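Local coordinates for fiber protein (Human adenovirus 21, PDB 3L88), which forms the receptor-binding knob at the end of the viral fiber, which attaches the virus to host cells through CD46, at residues Leu148-Met153 / Phe169-Asn174. Residues are numbered along the deposited sequence; the frame is centred on the assembly and turned at random.
Sequences LNISIM and FEWNLN
I150 and W171 are paired, their side chains side by side on one face of an antiparallel beta hairpin whose strands, 145-154 and 165-174, form the middle of a four-stranded sheet in the beta-sandwich of the fiber knob. Two hydrogen-bonded pairs set the register: N149 with N172, and S151 with E170, each exchanging two backbone hydrogen bonds. Of these, S151 N to E170 O is the straightest, with 165° at the hydrogen. I150 with W171 and I152 with F169 are non-hydrogen-bonded pairs.

Packing is tight on the face bearing I150, I152, F169 and W171. F191 packs on I150 and I152, and F193 on I152 and F169, both from strand 191-196 of the other sheet. With CG1 of I150 anti to the backbone N and chi2 turned to 90°, the terminal CD1 lies over one face of the indole, 3.6 Å from the centroid of the five-membered ring and 18° off its normal. That is a CH-pi contact, closest to NE1 and CE2. I152 lies alongside F169 and points the same way; its CD1 approaches the ring obliquely, 3.6 Å from F169 CE1. Further along, L148 turns its CD2 to within 3.9 Å of L173 CB.

The opposite face is looser: N149, S151, E170 and N172 are all partly exposed, and their side chains meet across the strands only distantly, as with S151 OG, 3.9 Å from E170 CB. Polar order there runs mainly along strand 165-174 and out to strand 67-76, where Q71 holds E170 OE1 and T69 bonds weakly to N172 OD1. The extended E170 chain lifts its carboxylate beside the N172 amide, and N172 ND2 donates to the anti lone pair of E170 OE2 at 2.9 Å, with the acceptor close to the amide plane.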
ATOM      1  N   LEU C 148       2.922  -5.820  13.247  1.00 11.87           N
ATOM      2  CA  LEU C 148       2.718  -4.622  14.041  1.00 11.01           C
ATOM      3  C   LEU C 148       1.572  -3.799  13.465  1.00 12.26           C
ATOM      4  O   LEU C 148       1.627  -3.361  12.311  1.00 13.70           O
ATOM      5  CB  LEU C 148       3.986  -3.771  14.057  1.00  9.65           C
ATOM      6  CG  LEU C 148       5.240  -4.410  14.644  1.00  8.95           C
ATOM      7  CD1 LEU C 148       6.437  -3.506  14.384  1.00  5.38           C
ATOM      8  CD2 LEU C 148       5.053  -4.659  16.132  1.00  7.91           C
ATOM      9  N   ASN C 149       0.540  -3.579  14.271  1.00 12.13           N
ATOM     10  CA  ASN C 149      -0.533  -2.684  13.880  1.00 10.23           C
ATOM     11  C   ASN C 149      -0.021  -1.257  13.818  1.00 11.84           C
ATOM     12  O   ASN C 149       0.506  -0.738  14.805  1.00 14.38           O
ATOM     13  CB  ASN C 149      -1.696  -2.792  14.862  1.00  9.48           C
ATOM     14  CG  ASN C 149      -2.163  -4.226  15.051  1.00 12.79           C
ATOM     15  OD1 ASN C 149      -2.579  -4.888  14.100  1.00 13.21           O
ATOM     16  ND2 ASN C 149      -2.078  -4.719  16.279  1.00 12.71           N
ATOM     17  N   ILE C 150      -0.130  -0.639  12.644  1.00 10.39           N
ATOM     18  CA  ILE C 150       0.257   0.755  12.485  1.00 11.06           C
ATOM     19  C   ILE C 150      -0.970   1.596  12.188  1.00 12.09           C
ATOM     20  O   ILE C 150      -1.779   1.248  11.327  1.00 14.46           O
ATOM     21  CB  ILE C 150       1.293   0.941  11.355  1.00 11.48           C
ATOM     22  CG1 ILE C 150       1.438   2.425  10.998  1.00 12.88           C
ATOM     23  CG2 ILE C 150       0.874   0.159  10.122  1.00  7.76           C
ATOM     24  CD1 ILE C 150       2.488   3.151  11.786  1.00 14.32           C
ATOM     25  N   SER C 151      -1.122   2.691  12.923  1.00 12.23           N
ATOM     26  CA  SER C 151      -2.185   3.642  12.647  1.00 12.92           C
ATOM     27  C   SER C 151      -1.640   5.060  12.574  1.00 12.39           C
ATOM     28  O   SER C 151      -0.811   5.468  13.383  1.00 13.95           O
ATOM     29  CB  SER C 151      -3.294   3.543  13.692  1.00 14.38           C
ATOM     30  OG  SER C 151      -2.894   4.139  14.905  1.00 23.39           O
ATOM     31  N   ILE C 152      -2.075   5.786  11.557  1.00  9.77           N
ATOM     32  CA  ILE C 152      -1.683   7.173  11.375  1.00  6.78           C
ATOM     33  C   ILE C 152      -2.894   8.082  11.578  1.00  8.85           C
ATOM     34  O   ILE C 152      -3.895   7.960  10.874  1.00  9.37           O
ATOM     35  CB  ILE C 152      -1.129   7.389   9.963  1.00  6.06           C
ATOM     36  CG1 ILE C 152       0.076   6.473   9.732  1.00  7.61           C
ATOM     37  CG2 ILE C 152      -0.776   8.851   9.748  1.00  4.98           C
ATOM     38  CD1 ILE C 152       0.684   6.585   8.347  1.00  6.38           C
ATOM     39  N   MET C 153      -2.818   8.965  12.567  1.00 10.91           N
ATOM     40  CA  MET C 153      -3.882   9.944  12.779  1.00 12.93           C
ATOM     41  C   MET C 153      -3.499  11.291  12.178  1.00 12.35           C
ATOM     42  O   MET C 153      -2.439  11.839  12.483  1.00 13.84           O
ATOM     43  CB  MET C 153      -4.205  10.103  14.264  1.00 13.37           C
ATOM     44  CG  MET C 153      -5.584  10.699  14.525  1.00 19.97           C
ATOM     45  SD  MET C 153      -5.711  11.582  16.094  1.00 24.72           S
ATOM     46  CE  MET C 153      -5.063  10.358  17.233  1.00 31.42           C
ATOM     47  N   PHE C 169       2.000   8.930  14.259  1.00 12.11           N
ATOM     48  CA  PHE C 169       2.262   7.517  13.986  1.00 10.19           C
ATOM     49  C   PHE C 169       2.219   6.694  15.270  1.00 12.06           C
ATOM     50  O   PHE C 169       2.811   7.071  16.283  1.00 14.33           O
ATOM     51  CB  PHE C 169       3.637   7.346  13.338  1.00 10.21           C
ATOM     52  CG  PHE C 169       3.820   8.136  12.078  1.00 10.16           C
ATOM     53  CD1 PHE C 169       3.366   7.646  10.868  1.00 10.03           C
ATOM     54  CD2 PHE C 169       4.474   9.354  12.100  1.00  9.28           C
ATOM     55  CE1 PHE C 169       3.543   8.368   9.701  1.00 11.35           C
ATOM     56  CE2 PHE C 169       4.651  10.085  10.945  1.00  8.68           C
ATOM     57  CZ  PHE C 169       4.193   9.587   9.738  1.00 10.83           C
ATOM     58  N   GLU C 170       1.550   5.548  15.216  1.00 11.22           N
ATOM     59  CA  GLU C 170       1.510   4.654  16.360  1.00 12.10           C
ATOM     60  C   GLU C 170       1.670   3.203  15.935  1.00 12.92           C
ATOM     61  O   GLU C 170       0.873   2.693  15.151  1.00 15.80           O
ATOM     62  CB  GLU C 170       0.205   4.836  17.133  1.00 14.63           C
ATOM     63  CG  GLU C 170       0.112   3.991  18.399  1.00 21.04           C
ATOM     64  CD  GLU C 170      -1.104   4.331  19.238  1.00 26.06           C
ATOM     65  OE1 GLU C 170      -1.350   5.532  19.488  1.00 27.39           O
ATOM     66  OE2 GLU C 170      -1.815   3.395  19.655  1.00 28.92           O
ATOM     67  N   TRP C 171       2.706   2.549  16.456  1.00 11.27           N
ATOM     68  CA  TRP C 171       2.910   1.119  16.258  1.00  9.80           C
ATOM     69  C   TRP C 171       2.488   0.349  17.506  1.00 13.97           C
ATOM     70  O   TRP C 171       2.844   0.717  18.628  1.00 16.38           O
ATOM     71  CB  TRP C 171       4.384   0.821  15.956  1.00  8.52           C
ATOM     72  CG  TRP C 171       4.867   1.341  14.639  1.00  7.91           C
ATOM     73  CD1 TRP C 171       4.942   0.652  13.460  1.00  7.18           C
ATOM     74  CD2 TRP C 171       5.386   2.652  14.370  1.00  6.64           C
ATOM     75  NE1 TRP C 171       5.467   1.455  12.476  1.00  6.56           N
ATOM     76  CE2 TRP C 171       5.748   2.686  13.008  1.00  7.02           C
ATOM     77  CE3 TRP C 171       5.575   3.800  15.148  1.00  6.50           C
ATOM     78  CZ2 TRP C 171       6.284   3.825  12.406  1.00  6.18           C
ATOM     79  CZ3 TRP C 171       6.115   4.928  14.551  1.00  6.40           C
ATOM     80  CH2 TRP C 171       6.464   4.932  13.194  1.00  6.32           C
ATOM     81  N   ASN C 172       1.754  -0.740  17.308  1.00 14.68           N
ATOM     82  CA  ASN C 172       1.347  -1.585  18.421  1.00 16.98           C
ATOM     83  C   ASN C 172       1.782  -3.031  18.256  1.00 16.10           C
ATOM     84  O   ASN C 172       1.463  -3.678  17.262  1.00 16.80           O
ATOM     85  CB  ASN C 172      -0.165  -1.520  18.623  1.00 22.39           C
ATOM     86  CG  ASN C 172      -0.582  -0.375  19.518  1.00 28.05           C
ATOM     87  OD1 ASN C 172      -0.397  -0.424  20.737  1.00 31.61           O
ATOM     88  ND2 ASN C 172      -1.149   0.668  18.921  1.00 29.91           N
ATOM     89  N   LEU C 173       2.511  -3.532  19.246  1.00 15.16           N
ATOM     90  CA  LEU C 173       2.789  -4.953  19.351  1.00 15.66           C
ATOM     91  C   LEU C 173       1.757  -5.616  20.247  1.00 18.57           C
ATOM     92  O   LEU C 173       1.542  -5.195  21.384  1.00 18.75           O
ATOM     93  CB  LEU C 173       4.190  -5.191  19.918  1.00 13.80           C
ATOM     94  CG  LEU C 173       4.502  -6.639  20.303  1.00 11.80           C
ATOM     95  CD1 LEU C 173       4.633  -7.507  19.059  1.00  9.38           C
ATOM     96  CD2 LEU C 173       5.757  -6.719  21.153  1.00 10.65           C
ATOM     97  N   ASN C 174       1.119  -6.659  19.733  1.00 20.44           N
ATOM     98  CA  ASN C 174       0.165  -7.407  20.530  1.00 23.46           C
ATOM     99  C   ASN C 174       0.211  -8.896  20.233  1.00 22.33           C
ATOM    100  O   ASN C 174      -0.633  -9.411  19.506  1.00 20.87           O
ATOM    101  CB  ASN C 174      -1.249  -6.871  20.315  1.00 29.01           C
ATOM    102  CG  ASN C 174      -2.234  -7.414  21.329  1.00 35.21           C
ATOM    103  OD1 ASN C 174      -3.411  -7.618  21.024  1.00 39.96           O
ATOM    104  ND2 ASN C 174      -1.757  -7.661  22.546  1.00 35.73           N
TER